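Local structure of acidocalcisomal pyrophosphatase (Trypanosoma brucei brucei, 5C5V) at residues Pro3-Lys7 against Phe61-Trp65. The protein probably hydrolyses inorganic pyrophosphate with the help of magnesium ions, its pyrophosphatase domain being joined to an EF-hand domain. Numbering follows the deposited sequence.
Sequences PMIKK and FEKFW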
ATOM      1  N   PRO A   3     -35.980 -27.033   3.687  1.00 73.66           N
ATOM      2  CA  PRO A   3     -35.397 -25.734   3.310  1.00 72.78           C
ATOM      3  C   PRO A   3     -34.244 -25.827   2.315  1.00 71.99           C
ATOM      4  O   PRO A   3     -34.052 -24.908   1.520  1.00 71.17           O
ATOM      5  CB  PRO A   3     -34.887 -25.172   4.652  1.00 72.70           C
ATOM      6  CG  PRO A   3     -34.831 -26.347   5.576  1.00 73.80           C
ATOM      7  CD  PRO A   3     -35.962 -27.232   5.144  1.00 74.17           C
ATOM      8  N   MET A   4     -33.500 -26.925   2.354  1.00 72.19           N
ATOM      9  CA  MET A   4     -32.456 -27.165   1.375  1.00 71.91           C
ATOM     10  C   MET A   4     -33.040 -27.402  -0.016  1.00 71.93           C
ATOM     11  O   MET A   4     -32.492 -26.955  -1.021  1.00 71.35           O
ATOM     12  CB  MET A   4     -31.613 -28.365   1.772  1.00 72.43           C
ATOM     13  CG  MET A   4     -30.664 -28.771   0.677  1.00 72.46           C
ATOM     14  SD  MET A   4     -29.954 -30.396   0.949  1.00 73.62           S
ATOM     15  CE  MET A   4     -31.214 -31.418   0.195  1.00 74.32           C
ATOM     16  N   ILE A   5     -34.152 -28.128  -0.071  1.00 71.60           N
ATOM     17  CA  ILE A   5     -34.804 -28.393  -1.341  1.00 71.53           C
ATOM     18  C   ILE A   5     -35.430 -27.120  -1.876  1.00 70.93           C
ATOM     19  O   ILE A   5     -35.450 -26.888  -3.079  1.00 70.90           O
ATOM     20  CB  ILE A   5     -35.883 -29.477  -1.214  1.00 72.67           C
ATOM     21  CG1 ILE A   5     -35.293 -30.752  -0.597  1.00 73.36           C
ATOM     22  CG2 ILE A   5     -36.529 -29.745  -2.569  1.00 72.48           C
ATOM     23  CD1 ILE A   5     -34.221 -31.406  -1.435  1.00 73.09           C
ATOM     24  N   LYS A   6     -35.941 -26.295  -0.974  1.00 71.17           N
ATOM     25  CA  LYS A   6     -36.564 -25.044  -1.365  1.00 71.07           C
ATOM     26  C   LYS A   6     -35.562 -24.094  -2.045  1.00 70.32           C
ATOM     27  O   LYS A   6     -35.904 -23.401  -3.003  1.00 70.13           O
ATOM     28  CB  LYS A   6     -37.203 -24.365  -0.155  1.00 71.13           C
ATOM     29  CG  LYS A   6     -37.948 -23.095  -0.505  1.00 70.60           C
ATOM     30  CD  LYS A   6     -38.651 -22.518   0.697  1.00 70.91           C
ATOM     31  CE  LYS A   6     -39.630 -21.446   0.266  1.00 70.84           C
ATOM     32  NZ  LYS A   6     -40.418 -20.910   1.406  1.00 71.35           N
ATOM     33  N   LYS A   7     -34.330 -24.069  -1.555  1.00 69.78           N
ATOM     34  CA  LYS A   7     -33.299 -23.209  -2.132  1.00 69.08           C
ATOM     35  C   LYS A   7     -32.854 -23.714  -3.500  1.00 69.07           C
ATOM     36  O   LYS A   7     -32.662 -22.930  -4.430  1.00 68.83           O
ATOM     37  CB  LYS A   7     -32.100 -23.106  -1.188  1.00 68.85           C
ATOM     38  CG  LYS A   7     -32.411 -22.340   0.084  1.00 68.91           C
ATOM     39  CD  LYS A   7     -31.146 -21.934   0.810  1.00 68.78           C
ATOM     40  CE  LYS A   7     -31.473 -21.330   2.168  1.00 68.82           C
ATOM     41  NZ  LYS A   7     -31.913 -19.897   2.050  1.00 68.58           N
ATOM     42  N   PHE A  61     -42.628 -17.500  -7.384  1.00 72.86           N
ATOM     43  CA  PHE A  61     -41.873 -18.649  -6.908  1.00 72.87           C
ATOM     44  C   PHE A  61     -42.677 -19.349  -5.821  1.00 73.33           C
ATOM     45  O   PHE A  61     -42.712 -20.585  -5.742  1.00 73.60           O
ATOM     46  CB  PHE A  61     -40.499 -18.276  -6.360  1.00 72.09           C
ATOM     47  CG  PHE A  61     -39.850 -19.399  -5.605  1.00 72.20           C
ATOM     48  CD1 PHE A  61     -39.540 -20.586  -6.251  1.00 72.40           C
ATOM     49  CD2 PHE A  61     -39.582 -19.290  -4.252  1.00 72.15           C
ATOM     50  CE1 PHE A  61     -38.964 -21.644  -5.567  1.00 72.85           C
ATOM     51  CE2 PHE A  61     -39.003 -20.345  -3.561  1.00 72.53           C
ATOM     52  CZ  PHE A  61     -38.693 -21.524  -4.222  1.00 72.70           C
ATOM     53  N   GLU A  62     -43.316 -18.540  -4.981  1.00 76.55           N
ATOM     54  CA  GLU A  62     -44.039 -19.050  -3.825  1.00 77.25           C
ATOM     55  C   GLU A  62     -45.164 -19.987  -4.253  1.00 77.88           C
ATOM     56  O   GLU A  62     -45.409 -20.993  -3.605  1.00 78.46           O
ATOM     57  CB  GLU A  62     -44.589 -17.896  -2.983  1.00 77.22           C
ATOM     58  CG  GLU A  62     -44.711 -18.207  -1.492  1.00 77.85           C
ATOM     59  CD  GLU A  62     -43.399 -18.656  -0.859  1.00 77.72           C
ATOM     60  OE1 GLU A  62     -42.357 -18.017  -1.111  1.00 76.93           O
ATOM     61  OE2 GLU A  62     -43.410 -19.649  -0.089  1.00 78.31           O
ATOM     62  N   LYS A  63     -45.835 -19.671  -5.353  1.00 76.68           N
ATOM     63  CA  LYS A  63     -46.880 -20.551  -5.854  1.00 77.14           C
ATOM     64  C   LYS A  63     -46.274 -21.757  -6.553  1.00 77.45           C
ATOM     65  O   LYS A  63     -46.806 -22.854  -6.477  1.00 78.10           O
ATOM     66  CB  LYS A  63     -47.809 -19.820  -6.823  1.00 77.23           C
ATOM     67  CG  LYS A  63     -48.439 -18.544  -6.288  1.00 77.13           C
ATOM     68  CD  LYS A  63     -49.582 -18.097  -7.198  1.00 77.68           C
ATOM     69  CE  LYS A  63     -49.816 -16.588  -7.173  1.00 77.41           C
ATOM     70  NZ  LYS A  63     -50.890 -16.236  -8.167  1.00 78.04           N
ATOM     71  N   PHE A  64     -45.147 -21.558  -7.223  1.00 74.43           N
ATOM     72  CA  PHE A  64     -44.454 -22.666  -7.856  1.00 74.47           C
ATOM     73  C   PHE A  64     -44.016 -23.679  -6.806  1.00 74.75           C
ATOM     74  O   PHE A  64     -44.139 -24.886  -7.013  1.00 75.26           O
ATOM     75  CB  PHE A  64     -43.250 -22.164  -8.654  1.00 73.90           C
ATOM     76  CG  PHE A  64     -42.409 -23.264  -9.239  1.00 73.92           C
ATOM     77  CD1 PHE A  64     -42.824 -23.948 -10.367  1.00 74.25           C
ATOM     78  CD2 PHE A  64     -41.199 -23.608  -8.656  1.00 73.63           C
ATOM     79  CE1 PHE A  64     -42.046 -24.961 -10.898  1.00 74.59           C
ATOM     80  CE2 PHE A  64     -40.418 -24.611  -9.184  1.00 73.92           C
ATOM     81  CZ  PHE A  64     -40.844 -25.291 -10.307  1.00 74.42           C
ATOM     82  N   TRP A  65     -43.515 -23.178  -5.676  1.00 74.55           N
ATOM     83  CA  TRP A  65     -43.122 -24.033  -4.562  1.00 74.77           C
ATOM     84  C   TRP A  65     -44.321 -24.825  -4.053  1.00 75.71           C
ATOM     85  O   TRP A  65     -44.216 -26.022  -3.803  1.00 76.29           O
ATOM     86  CB  TRP A  65     -42.523 -23.204  -3.434  1.00 74.17           C
ATOM     87  CG  TRP A  65     -42.060 -23.995  -2.227  1.00 74.62           C
ATOM     88  CD1 TRP A  65     -42.440 -23.799  -0.929  1.00 74.79           C
ATOM     89  CD2 TRP A  65     -41.113 -25.077  -2.205  1.00 74.42           C
ATOM     90  NE1 TRP A  65     -41.798 -24.694  -0.105  1.00 74.93           N
ATOM     91  CE2 TRP A  65     -40.979 -25.488  -0.862  1.00 74.79           C
ATOM     92  CE3 TRP A  65     -40.369 -25.735  -3.188  1.00 74.31           C
ATOM     93  CZ2 TRP A  65     -40.130 -26.523  -0.478  1.00 74.95           C
ATOM     94  CZ3 TRP A  65     -39.532 -26.767  -2.804  1.00 74.75           C
ATOM     95  CH2 TRP A  65     -39.417 -27.149  -1.460  1.00 74.80           C
TER
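Lys6 runs along one face of the Trp65 indole, and this apolar layer makes up most of the contact. The CA of Lys6 makes a CH-pi contact over the six-membered ring, 3.9 Å from its centroid and 25° off the ring normal. CB follows at 3.7 Å from Trp65 CZ2, and CE ends 3.9 Å from Trp65 CD1, so the aliphatic chain spans the indole from benzene to pyrrole end. Having CG anti to the backbone N (chi1 -176°), with every later torsion also extended, lays the chain lengthwise over the indole. Ile5 adds its CG2 branch, 4.0 Å from Trp65 CH2, while its CG1 arm leads away. Phe61 meets the same lysine with its ring end: CE2 lies 4.0 Å from Lys6 CE, and CZ approaches the backbone O of Lys6 obliquely at 3.6 Å.

The charged interaction is a long salt bridge, Lys6 NZ to Glu62 OE2 at 3.6 Å; the bend of Glu62 at chi2 (56°) brings its carboxylate back toward the lysine.

The contact joins the first turns of helices 3-14 and 61-69 in the helical N-terminal region, consistent with the EF-hand part and far from the site that holds magnesium and imidodiphosphate. Phe13 meets Phe61 edge-to-face, and Met9 touches Trp65. The contact thus rests mainly on apolar packing; the ion pair at exposed Glu62 probably adds only modest, loosely directional attraction.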